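2-oxoglutarate dehydrogenase E3 component (Thermus thermophilus, PDB 2YQU) probably reoxidises protein-bound dihydrolipoyl groups with NAD(+), passing the electrons through a redox-active disulfide and a bound FAD. Local coordinates at residues Ala79-Lys84 and Val184-Leu189; Ala147-Glu152 and Val256-Gly261; Ala213-Phe218 and Ile225-Arg230; Leu276-Asp279 and Arg283-Val286; Gly384-Leu389 and Lys442-Ala447. All blocks are in the same frame, centred on the assembly; numbering follows the deposited sequence.

Contact 1: residues Ala79-Lys84 and Val184-Leu189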
# COMPACT_ATOMS: atom_id res chain seq x y z
N ALA A 79 11.25 -4.67 -25.90
CA ALA A 79 10.64 -5.49 -24.85
C ALA A 79 9.84 -4.62 -23.87
O ALA A 79 8.78 -5.03 -23.42
CB ALA A 79 11.70 -6.29 -24.10
N LEU A 80 10.34 -3.43 -23.57
CA LEU A 80 9.67 -2.47 -22.69
C LEU A 80 8.33 -2.05 -23.30
O LEU A 80 7.30 -2.04 -22.62
CB LEU A 80 10.55 -1.23 -22.45
CG LEU A 80 10.09 -0.27 -21.35
CD1 LEU A 80 10.51 -0.79 -20.00
CD2 LEU A 80 10.63 1.14 -21.57
N MET A 81 8.35 -1.74 -24.59
CA MET A 81 7.15 -1.29 -25.29
C MET A 81 6.19 -2.45 -25.52
O MET A 81 4.98 -2.27 -25.52
CB MET A 81 7.53 -0.63 -26.62
CG MET A 81 8.25 0.69 -26.45
SD MET A 81 7.18 1.95 -25.74
CE MET A 81 8.32 3.27 -25.53
N ALA A 82 6.73 -3.66 -25.69
CA ALA A 82 5.91 -4.85 -25.87
C ALA A 82 5.12 -5.14 -24.60
O ALA A 82 3.95 -5.50 -24.67
CB ALA A 82 6.77 -6.05 -26.25
N HIS A 83 5.74 -4.96 -23.44
CA HIS A 83 5.06 -5.15 -22.17
C HIS A 83 3.91 -4.14 -22.05
O HIS A 83 2.79 -4.49 -21.69
CB HIS A 83 6.02 -4.98 -20.98
CG HIS A 83 5.33 -4.93 -19.66
ND1 HIS A 83 4.72 -6.03 -19.10
CD2 HIS A 83 5.12 -3.91 -18.80
CE1 HIS A 83 4.17 -5.69 -17.95
NE2 HIS A 83 4.40 -4.40 -17.74
N LYS A 84 4.20 -2.88 -22.38
CA LYS A 84 3.22 -1.81 -22.33
C LYS A 84 2.01 -2.18 -23.18
O LYS A 84 0.87 -2.12 -22.72
CB LYS A 84 3.83 -0.51 -22.86
CG LYS A 84 2.89 0.71 -22.86
CD LYS A 84 3.44 1.86 -23.70
CE LYS A 84 3.48 1.51 -25.19
NZ LYS A 84 3.66 2.70 -26.06
N VAL A 184 9.91 11.64 -16.18
CA VAL A 184 10.63 10.69 -15.33
C VAL A 184 10.88 9.36 -16.06
O VAL A 184 11.95 8.79 -15.96
CB VAL A 184 9.87 10.45 -14.00
CG1 VAL A 184 10.36 9.18 -13.28
CG2 VAL A 184 10.02 11.66 -13.09
N VAL A 185 9.89 8.88 -16.83
CA VAL A 185 10.04 7.63 -17.57
C VAL A 185 11.31 7.68 -18.42
O VAL A 185 12.12 6.77 -18.39
CB VAL A 185 8.82 7.37 -18.48
CG1 VAL A 185 9.14 6.33 -19.55
CG2 VAL A 185 7.63 6.91 -17.65
N TRP A 186 11.47 8.77 -19.18
CA TRP A 186 12.57 8.86 -20.14
C TRP A 186 13.88 9.26 -19.46
O TRP A 186 14.96 8.83 -19.89
CB TRP A 186 12.18 9.79 -21.30
CG TRP A 186 11.07 9.18 -22.11
CD1 TRP A 186 9.76 9.56 -22.12
CD2 TRP A 186 11.15 8.02 -22.94
NE1 TRP A 186 9.03 8.73 -22.93
CE2 TRP A 186 9.86 7.77 -23.45
CE3 TRP A 186 12.19 7.17 -23.32
CZ2 TRP A 186 9.59 6.72 -24.32
CZ3 TRP A 186 11.92 6.12 -24.19
CH2 TRP A 186 10.63 5.90 -24.68
N HIS A 187 13.78 10.03 -18.38
CA HIS A 187 14.95 10.36 -17.57
C HIS A 187 15.61 9.09 -17.01
O HIS A 187 16.83 8.95 -17.01
CB HIS A 187 14.58 11.29 -16.42
CG HIS A 187 15.67 11.46 -15.41
ND1 HIS A 187 16.84 12.12 -15.69
CD2 HIS A 187 15.78 11.01 -14.14
CE1 HIS A 187 17.63 12.08 -14.63
NE2 HIS A 187 17.00 11.41 -13.67
N ARG A 188 14.78 8.15 -16.55
CA ARG A 188 15.26 6.88 -16.04
C ARG A 188 16.03 6.08 -17.09
O ARG A 188 16.88 5.27 -16.74
CB ARG A 188 14.10 6.03 -15.55
CG ARG A 188 13.48 6.53 -14.29
CD ARG A 188 12.15 5.88 -14.01
NE ARG A 188 11.65 6.24 -12.69
CZ ARG A 188 10.46 5.87 -12.24
NH1 ARG A 188 9.66 5.11 -12.97
NH2 ARG A 188 10.08 6.25 -11.02
N LEU A 189 15.69 6.28 -18.36
CA LEU A 189 16.31 5.55 -19.46
C LEU A 189 17.49 6.31 -20.09
O LEU A 189 18.05 5.85 -21.09
CB LEU A 189 15.25 5.23 -20.52
CG LEU A 189 14.08 4.37 -20.00
CD1 LEU A 189 13.11 4.07 -21.11
CD2 LEU A 189 14.57 3.08 -19.35

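Contact 2: residues Ala147-Glu152 and Val256-Gly261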
# COMPACT_ATOMS: atom_id res chain seq x y z
N ALA A 147 2.31 26.36 -29.96
CA ALA A 147 2.94 25.05 -30.01
C ALA A 147 2.61 24.35 -31.32
O ALA A 147 1.48 23.94 -31.55
CB ALA A 147 2.50 24.19 -28.83
N GLN A 148 3.61 24.23 -32.19
CA GLN A 148 3.44 23.57 -33.48
C GLN A 148 3.71 22.08 -33.32
O GLN A 148 4.84 21.61 -33.49
CB GLN A 148 4.36 24.20 -34.54
CG GLN A 148 4.06 25.68 -34.78
CD GLN A 148 5.08 26.37 -35.68
OE1 GLN A 148 5.47 27.51 -35.41
NE2 GLN A 148 5.50 25.69 -36.74
N VAL A 149 2.67 21.35 -32.95
CA VAL A 149 2.73 19.91 -32.73
C VAL A 149 2.63 19.20 -34.07
O VAL A 149 1.62 19.32 -34.76
CB VAL A 149 1.57 19.46 -31.81
CG1 VAL A 149 1.51 17.93 -31.68
CG2 VAL A 149 1.71 20.11 -30.45
N ASP A 150 3.69 18.48 -34.43
CA ASP A 150 3.69 17.64 -35.63
C ASP A 150 3.58 16.14 -35.31
O ASP A 150 3.72 15.30 -36.19
CB ASP A 150 4.94 17.93 -36.49
CG ASP A 150 6.22 17.49 -35.82
OD1 ASP A 150 7.30 17.57 -36.45
OD2 ASP A 150 6.24 17.03 -34.66
N TYR A 151 3.36 15.82 -34.03
CA TYR A 151 3.26 14.43 -33.55
C TYR A 151 4.49 13.55 -33.84
O TYR A 151 4.43 12.32 -33.80
CB TYR A 151 1.97 13.79 -34.09
CG TYR A 151 0.76 14.62 -33.72
CD1 TYR A 151 0.12 15.42 -34.66
CD2 TYR A 151 0.28 14.63 -32.41
CE1 TYR A 151 -0.98 16.21 -34.31
CE2 TYR A 151 -0.81 15.40 -32.05
CZ TYR A 151 -1.44 16.19 -33.00
OH TYR A 151 -2.53 16.95 -32.63
N GLU A 152 5.63 14.20 -34.09
CA GLU A 152 6.89 13.53 -34.39
C GLU A 152 7.98 14.07 -33.46
O GLU A 152 8.41 13.38 -32.54
CB GLU A 152 7.29 13.75 -35.85
CG GLU A 152 6.45 12.96 -36.85
CD GLU A 152 6.61 13.45 -38.28
OE1 GLU A 152 7.52 14.27 -38.54
OE2 GLU A 152 5.83 13.01 -39.16
N VAL A 256 10.12 17.33 -27.88
CA VAL A 256 9.48 18.21 -26.93
C VAL A 256 8.07 17.69 -26.68
O VAL A 256 7.31 17.49 -27.62
CB VAL A 256 9.42 19.67 -27.43
CG1 VAL A 256 8.60 20.54 -26.49
CG2 VAL A 256 10.82 20.22 -27.61
N LEU A 257 7.75 17.46 -25.42
CA LEU A 257 6.42 17.01 -25.01
C LEU A 257 5.62 18.22 -24.57
O LEU A 257 5.97 18.89 -23.62
CB LEU A 257 6.50 15.99 -23.87
CG LEU A 257 5.19 15.64 -23.14
CD1 LEU A 257 4.13 15.16 -24.10
CD2 LEU A 257 5.43 14.55 -22.09
N VAL A 258 4.52 18.49 -25.27
CA VAL A 258 3.62 19.57 -24.92
C VAL A 258 2.53 18.98 -24.03
O VAL A 258 1.66 18.28 -24.50
CB VAL A 258 3.03 20.21 -26.19
CG1 VAL A 258 2.05 21.34 -25.83
CG2 VAL A 258 4.16 20.74 -27.08
N ALA A 259 2.62 19.26 -22.73
CA ALA A 259 1.72 18.71 -21.70
C ALA A 259 1.30 19.83 -20.76
O ALA A 259 1.55 19.78 -19.56
CB ALA A 259 2.43 17.60 -20.93
N VAL A 260 0.64 20.84 -21.31
CA VAL A 260 0.20 22.02 -20.55
C VAL A 260 -1.24 21.93 -20.06
O VAL A 260 -1.79 22.91 -19.54
CB VAL A 260 0.36 23.30 -21.39
CG1 VAL A 260 1.83 23.51 -21.73
CG2 VAL A 260 -0.48 23.22 -22.68
N GLY A 261 -1.86 20.77 -20.23
CA GLY A 261 -3.20 20.53 -19.74
C GLY A 261 -4.02 19.72 -20.71
O GLY A 261 -3.55 19.33 -21.77

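Contact 3: residues Ala213-Phe218 and Ile225-Arg230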
# COMPACT_ATOMS: atom_id res chain seq x y z
N ALA A 213 8.30 19.80 -2.13
CA ALA A 213 9.10 18.61 -1.86
C ALA A 213 9.35 17.82 -3.14
O ALA A 213 10.45 17.32 -3.35
CB ALA A 213 8.43 17.75 -0.83
N ALA A 214 8.33 17.74 -3.99
CA ALA A 214 8.44 17.00 -5.23
C ALA A 214 9.52 17.63 -6.12
O ALA A 214 10.36 16.92 -6.66
CB ALA A 214 7.11 16.98 -5.96
N GLU A 215 9.49 18.95 -6.24
CA GLU A 215 10.50 19.66 -7.03
C GLU A 215 11.92 19.37 -6.55
O GLU A 215 12.81 19.14 -7.36
CB GLU A 215 10.22 21.17 -7.03
CG GLU A 215 11.24 21.96 -7.85
CD GLU A 215 10.79 23.37 -8.22
OE1 GLU A 215 11.56 24.06 -8.92
OE2 GLU A 215 9.70 23.81 -7.80
N ARG A 216 12.13 19.38 -5.23
CA ARG A 216 13.44 19.07 -4.65
C ARG A 216 13.90 17.65 -5.02
O ARG A 216 15.06 17.44 -5.37
CB ARG A 216 13.40 19.18 -3.12
CG ARG A 216 13.68 20.56 -2.58
CD ARG A 216 13.86 20.59 -1.05
NE ARG A 216 13.21 21.77 -0.46
CZ ARG A 216 11.99 21.81 0.09
NH1 ARG A 216 11.21 20.73 0.15
NH2 ARG A 216 11.54 22.95 0.58
N VAL A 217 12.99 16.69 -4.92
CA VAL A 217 13.31 15.29 -5.18
C VAL A 217 13.68 15.08 -6.65
O VAL A 217 14.66 14.40 -6.96
CB VAL A 217 12.13 14.37 -4.77
CG1 VAL A 217 12.35 12.94 -5.25
CG2 VAL A 217 11.94 14.40 -3.27
N PHE A 218 12.91 15.67 -7.56
CA PHE A 218 13.15 15.46 -8.98
C PHE A 218 14.42 16.14 -9.44
O PHE A 218 15.09 15.62 -10.33
CB PHE A 218 11.94 15.90 -9.80
CG PHE A 218 10.72 15.06 -9.58
CD1 PHE A 218 9.49 15.65 -9.27
CD2 PHE A 218 10.78 13.67 -9.66
CE1 PHE A 218 8.35 14.87 -9.07
CE2 PHE A 218 9.65 12.89 -9.45
CZ PHE A 218 8.44 13.50 -9.16
N ILE A 225 14.24 21.34 -13.49
CA ILE A 225 12.90 21.90 -13.31
C ILE A 225 12.99 23.42 -13.26
O ILE A 225 13.68 23.99 -12.42
CB ILE A 225 12.25 21.39 -11.99
CG1 ILE A 225 12.33 19.87 -11.86
CG2 ILE A 225 10.80 21.86 -11.89
CD1 ILE A 225 11.59 19.11 -12.91
N ARG A 226 12.27 24.09 -14.16
CA ARG A 226 12.29 25.54 -14.23
C ARG A 226 10.87 26.08 -14.19
O ARG A 226 10.14 25.99 -15.18
CB ARG A 226 12.99 26.02 -15.49
CG ARG A 226 14.43 25.58 -15.59
CD ARG A 226 15.07 25.95 -16.89
NE ARG A 226 15.11 27.40 -17.04
CZ ARG A 226 15.47 28.04 -18.14
NH1 ARG A 226 15.83 27.37 -19.23
NH2 ARG A 226 15.47 29.36 -18.15
N THR A 227 10.50 26.63 -13.05
CA THR A 227 9.19 27.25 -12.88
C THR A 227 9.29 28.75 -13.16
O THR A 227 10.39 29.29 -13.31
CB THR A 227 8.66 27.00 -11.46
OG1 THR A 227 9.57 27.54 -10.50
CG2 THR A 227 8.60 25.50 -11.16
N GLY A 228 8.14 29.42 -13.23
CA GLY A 228 8.10 30.85 -13.52
C GLY A 228 8.62 31.22 -14.90
O GLY A 228 9.13 32.32 -15.10
N VAL A 229 8.46 30.31 -15.87
CA VAL A 229 8.98 30.48 -17.22
C VAL A 229 7.82 30.36 -18.22
O VAL A 229 7.11 29.37 -18.24
CB VAL A 229 10.04 29.40 -17.53
CG1 VAL A 229 10.37 29.32 -19.01
CG2 VAL A 229 11.31 29.66 -16.70
N ARG A 230 7.66 31.39 -19.05
CA ARG A 230 6.64 31.37 -20.09
C ARG A 230 7.22 30.96 -21.44
O ARG A 230 8.02 31.68 -22.04
CB ARG A 230 5.98 32.75 -20.22
CG ARG A 230 4.82 32.75 -21.20
CD ARG A 230 3.86 33.90 -21.01
NE ARG A 230 4.41 35.16 -21.49
CZ ARG A 230 4.39 35.58 -22.75
NH1 ARG A 230 3.84 34.84 -23.71
NH2 ARG A 230 4.91 36.75 -23.06
O HOH W 1 9.67 26.53 -7.91

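Contact 4: residues Leu276-Asp279 and Arg283-Val286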
# COMPACT_ATOMS: atom_id res chain seq x y z
N LEU A 276 -28.04 22.11 -25.53
CA LEU A 276 -26.94 22.21 -24.59
C LEU A 276 -25.82 23.07 -25.14
O LEU A 276 -25.68 23.23 -26.35
CB LEU A 276 -26.38 20.83 -24.25
CG LEU A 276 -27.38 19.83 -23.67
CD1 LEU A 276 -26.74 18.45 -23.54
CD2 LEU A 276 -27.90 20.32 -22.33
N SER A 277 -25.01 23.60 -24.23
CA SER A 277 -23.81 24.34 -24.61
C SER A 277 -22.70 24.14 -23.59
O SER A 277 -22.92 23.67 -22.48
CB SER A 277 -24.13 25.83 -24.76
OG SER A 277 -24.69 26.36 -23.58
N THR A 278 -21.49 24.50 -24.00
CA THR A 278 -20.33 24.46 -23.12
C THR A 278 -20.07 25.82 -22.50
O THR A 278 -20.44 26.86 -23.07
CB THR A 278 -19.08 24.00 -23.90
OG1 THR A 278 -18.91 24.80 -25.08
CG2 THR A 278 -19.27 22.59 -24.43
N ASP A 279 -19.41 25.82 -21.35
CA ASP A 279 -18.98 27.05 -20.70
C ASP A 279 -17.64 27.51 -21.29
O ASP A 279 -17.19 27.01 -22.32
CB ASP A 279 -18.94 26.89 -19.18
CG ASP A 279 -17.87 25.91 -18.69
OD1 ASP A 279 -16.95 25.54 -19.44
OD2 ASP A 279 -17.90 25.46 -17.52
N ARG A 283 -16.36 22.96 -20.77
CA ARG A 283 -17.07 21.97 -19.96
C ARG A 283 -18.57 22.03 -20.23
O ARG A 283 -19.08 23.08 -20.60
CB ARG A 283 -16.84 22.21 -18.48
CG ARG A 283 -15.41 22.12 -18.03
CD ARG A 283 -15.20 22.66 -16.61
NE ARG A 283 -15.50 24.09 -16.53
CZ ARG A 283 -15.30 24.84 -15.44
NH1 ARG A 283 -14.80 24.32 -14.34
NH2 ARG A 283 -15.60 26.14 -15.46
N ILE A 284 -19.25 20.91 -20.03
CA ILE A 284 -20.71 20.87 -20.02
C ILE A 284 -21.15 21.08 -18.58
O ILE A 284 -20.80 20.28 -17.70
CB ILE A 284 -21.24 19.51 -20.53
CG1 ILE A 284 -20.78 19.27 -21.97
CG2 ILE A 284 -22.78 19.46 -20.43
CD1 ILE A 284 -20.97 17.85 -22.45
N PRO A 285 -21.86 22.18 -18.30
CA PRO A 285 -22.35 22.42 -16.95
C PRO A 285 -23.30 21.32 -16.48
O PRO A 285 -24.15 20.88 -17.23
CB PRO A 285 -23.09 23.76 -17.08
CG PRO A 285 -22.52 24.40 -18.29
CD PRO A 285 -22.23 23.27 -19.22
N VAL A 286 -23.10 20.86 -15.25
CA VAL A 286 -24.00 19.89 -14.63
C VAL A 286 -24.31 20.29 -13.19
O VAL A 286 -23.58 21.08 -12.58
CB VAL A 286 -23.41 18.46 -14.66
CG1 VAL A 286 -23.33 17.94 -16.08
CG2 VAL A 286 -22.03 18.41 -14.00

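Contact 5: residues Gly384-Leu389 and Lys442-Ala447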
# COMPACT_ATOMS: atom_id res chain seq x y z
N GLY A 384 10.68 11.74 2.51
CA GLY A 384 9.24 11.82 2.38
C GLY A 384 8.54 12.05 3.69
O GLY A 384 9.15 12.04 4.75
N PHE A 385 7.23 12.29 3.60
CA PHE A 385 6.40 12.45 4.78
C PHE A 385 4.94 12.23 4.42
O PHE A 385 4.57 12.22 3.25
CB PHE A 385 6.56 13.86 5.37
CG PHE A 385 6.06 14.96 4.45
CD1 PHE A 385 4.73 15.36 4.49
CD2 PHE A 385 6.93 15.59 3.57
CE1 PHE A 385 4.27 16.37 3.64
CE2 PHE A 385 6.48 16.61 2.73
CZ PHE A 385 5.15 17.00 2.77
N ILE A 386 4.12 12.02 5.44
CA ILE A 386 2.67 12.13 5.30
C ILE A 386 2.16 13.14 6.32
O ILE A 386 2.64 13.18 7.45
CB ILE A 386 1.97 10.75 5.48
CG1 ILE A 386 2.37 9.80 4.34
CG2 ILE A 386 0.44 10.93 5.50
CD1 ILE A 386 1.89 8.38 4.53
N LYS A 387 1.20 13.94 5.89
CA LYS A 387 0.63 15.02 6.66
C LYS A 387 -0.89 14.82 6.71
O LYS A 387 -1.53 14.61 5.68
CB LYS A 387 1.00 16.33 5.97
CG LYS A 387 0.22 17.54 6.37
CD LYS A 387 0.92 18.83 5.96
CE LYS A 387 0.57 19.26 4.53
NZ LYS A 387 1.17 20.59 4.18
N VAL A 388 -1.44 14.85 7.91
CA VAL A 388 -2.88 14.81 8.13
C VAL A 388 -3.36 16.18 8.61
O VAL A 388 -2.80 16.76 9.53
CB VAL A 388 -3.26 13.72 9.16
CG1 VAL A 388 -4.76 13.81 9.54
CG2 VAL A 388 -2.92 12.33 8.62
N LEU A 389 -4.40 16.69 7.96
CA LEU A 389 -5.03 17.94 8.35
C LEU A 389 -6.35 17.60 9.02
O LEU A 389 -7.17 16.92 8.43
CB LEU A 389 -5.27 18.82 7.12
CG LEU A 389 -4.03 19.02 6.24
CD1 LEU A 389 -4.34 19.92 5.07
CD2 LEU A 389 -2.89 19.58 7.06
N LYS A 442 -0.61 6.35 10.34
CA LYS A 442 -1.09 6.22 11.71
C LYS A 442 -0.51 7.31 12.60
O LYS A 442 -1.26 7.99 13.30
CB LYS A 442 -0.71 4.85 12.28
CG LYS A 442 -1.19 4.59 13.70
CD LYS A 442 -0.48 3.40 14.30
CE LYS A 442 -0.87 3.17 15.74
NZ LYS A 442 0.14 2.35 16.45
N GLU A 443 0.81 7.47 12.57
CA GLU A 443 1.49 8.43 13.43
C GLU A 443 1.18 9.86 13.02
O GLU A 443 1.02 10.73 13.87
CB GLU A 443 3.01 8.18 13.46
CG GLU A 443 3.44 6.85 14.05
CD GLU A 443 3.43 6.79 15.57
OE1 GLU A 443 3.43 7.85 16.22
OE2 GLU A 443 3.40 5.67 16.13
N ALA A 444 1.06 10.12 11.71
CA ALA A 444 0.66 11.44 11.22
C ALA A 444 -0.72 11.80 11.77
O ALA A 444 -0.96 12.93 12.18
CB ALA A 444 0.65 11.48 9.70
N ALA A 445 -1.62 10.82 11.78
CA ALA A 445 -2.99 11.02 12.25
C ALA A 445 -3.01 11.31 13.74
O ALA A 445 -3.71 12.21 14.17
CB ALA A 445 -3.85 9.83 11.94
N LEU A 446 -2.25 10.53 14.52
CA LEU A 446 -2.11 10.77 15.95
C LEU A 446 -1.56 12.15 16.25
O LEU A 446 -2.00 12.81 17.19
CB LEU A 446 -1.16 9.74 16.59
CG LEU A 446 -1.70 8.33 16.78
CD1 LEU A 446 -0.60 7.43 17.29
CD2 LEU A 446 -2.90 8.30 17.73
N ALA A 447 -0.57 12.57 15.46
CA ALA A 447 0.05 13.89 15.60
C ALA A 447 -0.94 15.02 15.34
O ALA A 447 -0.85 16.08 15.94
CB ALA A 447 1.26 14.01 14.67

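Contact 1: residues Ala79-Lys84 and Val184-Leu189
The indole N-H of Trp186 is tied by NE1 to the carbonyl oxygen of Ala160, and with that atom held, the far edge of the ring is presented to Met81. The methyl CE of Met81 lies at this edge, near the plane of the indole, 3.6 Å from Trp186 CH2. It is a little farther, 3.9 Å, from Trp186 CZ2. Met81 reaches it by a bend in its chain (chi2 -67°), whereas the indole swings out from its helix with CG anti to the carbonyl carbon (chi1 -66°). The ring is packed from other sides too: Val185 CG1 sits above one face near the rim, and Phe163 meets it at about 50° between planes. Helix 177-188, which carries Trp186, follows the glycine-rich turn of a Rossmann-type fold predicted to bind NAD(+); helix 77-102 leads into strand 105-108 of the other parallel sheet, so the contact joins two parts of the subunit. Beside the indole, two leucines meet tip to tip, Leu80 CD2 lying 3.9 Å from Leu189 CD1. Leu80 also packs on Leu66 of the second subunit, and His83 NE2 is hydrogen-bonded to Ala378 O of that same subunit.

Contact 2: residues Ala147-Glu152 and Val256-Gly261
Val149 divides its two methyls between a ring and the strand across the contact. CG1 of Val149 stands 3.4 Å above one face of the Tyr151 ring, displaced toward the rim, while its CG2 turns to Val258, 4.2 Å from CG2 of that residue. The other flat group, the carboxylate of Asp150, is approached from above its plane: Glu152 N donates to Asp150 OD2 over 3.0 Å, 57° out of the plane, closing an Asx turn. The same oxygen also accepts from the amides of Arg153 and Val154, so three N-H groups grip it and hold the bend that leads into strand 154-155. Ala147 completes the apolar patch, its CB 4.2 Å from Val258 CG1. Val258 gives one methyl to each partner, CG1 standing anti to its backbone N (chi1 179°). The chain makes an inverse gamma turn about Gln148. Val258 ends strand 255-258 of the parallel sheet in the Rossmann-type, NAD(+)-binding part of the subunit, and the chain runs on to Gly261, a predicted NAD(+) site where a side chain would run into the preceding carbonyl oxygen. Across the contact everything is methyl against methyl at moderate distances, which suggests that shape and the exclusion of water hold the loop against Val258, while directional bonds come from its own turns and from neighbours such as Val234, which pairs with the backbone of Gln148.

Contact 3: residues Ala213-Phe218 and Ile225-Arg230
Glu215 lies along Ile225 with its CG, CD and OE1, the closely packed part of the contact. CG2 of Ile225 is 4.1 Å from Glu215 CG and 3.8 Å from Glu215 OE1, the two side chains running alongside each other in opposing senses. Fully extended (chi1 180°, chi2 163°), the glutamate carries its carboxylate on to Thr227, whose CG2 is 3.9 Å from OE2 of Glu215. The far end is looser and wetter. There a water donates to Glu215 OE2 over 2.7 Å and accepts from Thr227 OG1 over 2.8 Å, linking the helix to Thr227, while Glu215 OE1 forms a salt bridge with Lys219. On the inner flank Phe218 merely grazes the strand, its CB 4.5 Å from Ile225 CD1, and sends its ring off to Leu180 and Val184. With an alanine in place of Glu215, Lys219 would probably lose its carboxylate partner, the water its link to the helix, and Ile225 CG2 part of its cover. Thr227 lies about 4 Å, side chain to side chain, from Glu197, an NAD(+)-binding residue of this protein. Strand 192-196, helix 208-221 and strand 224-226 form the beta-alpha-beta unit that reaches the sheet edge, as in Rossmann-type dinucleotide-binding folds.

Contact 4: residues Leu276-Asp279 and Arg283-Val286
Asp279 and Arg283 face each other across a turn and are joined through backbone and side chain alike. Asp279 N donates to Arg283 O over 2.9 Å, nearly straight at 161°, and Arg283 N returns a bond of 3.0 Å to Asp279 OD1, entering from above the carboxylate plane. The chain here doubles back within the long loop between strands 262-264 and 297-299, the latter an outer strand of the parallel sheet on the FAD-binding side. OD1 of Asp279 also takes a weak bond from the amide of Arg281 inside the turn. The second carboxylate oxygen serves the guanidinium: Asp279 OD2 lies 2.9 Å from Arg283 NE in a salt bridge; the N-H bonds from NE and from NH2 are both bent and weak, and the carboxylate and guanidinium planes stand 54° apart. The carboxylate is swung back over its own backbone (chi1 66°), which lets it reach amide and guanidinium together. An asparagine in place of Asp279 would probably leave Arg283, already close to the like-charged Arg281, without its charge partner. Farther out the packing is light and partly exposed to solvent. Ile284 turns away to Ile135 and Ala299, while Pro285 sets CD 3.4 Å from Ser277 O. The carbonyl oxygen of Arg283, beyond its bond to Asp279 N, is also met by Thr278 CA in a C-H...O contact of 3.1 Å.

Contact 5: residues Gly384-Leu389 and Lys442-Ala447
In the dimerisation domain a helix packs on the face of the antiparallel sheet, and strand 385-391 meets helix 438-449 where the helix offers two alanines. The short segments run 37° apart with their axes coming within 7.1 Å, a closeness consistent with the small side chains of Ala444 and Ala445. Ala444 points its methyl at the strand: CB is 3.5 Å from the backbone oxygen of Ile386 and 4.2 Å from CG2 of that residue. Val388 fits beside it. Its CG2, anti to its own carbonyl carbon, lies 3.8 Å from Ala444 CB and 3.7 Å from the backbone N of Ala445, so this methyl rests directly on the helix backbone. The CB of Ala445 stands to one side, 4.3 Å from Val388 CG2. All four residues are buried and no hydrogen bond crosses between them; the strand is instead held by its backbone bonds within the sheet. Lys387 points away from the helix, and its NZ is held by salt bridges to Asp207, Glu209 and Glu353. Glu443 binds His454 ND1 and Ile453 N, reaching the C-terminal tail, where His454 belongs to a carbonate site. Around this core, Ile440 and Leu441 of the same helix extend the cover of Ile386, Val400 of strand 397-404 touches both Ile386 and Val388, and strand 363-369 pairs on the other edge of strand 385-391.

Overall arrangement
Contacts 2 and 5 are buried; these and the partly buried contact 1 rest on apolar packing, while contact 3 adds a carboxylate and a water, and contact 4, at the surface, relies on charges and backbone bonds. Contacts 2 and 3 reach the same parallel sheet of the NAD(+)-binding part, at strands 255-258 and 224-226, and contact 3 falls within the chain span that contact 2 bridges. Val184 CG2 of contact 1 meets Phe218 CE2 of contact 3 at 3.9 Å, and Ala213 CB of contact 3 meets Phe385 CE2 of contact 5 at 4.2 Å, joining the Rossmann-type part to the dimerisation domain. Contact 4 stands apart, its centre about 27 Å or more from the other centres.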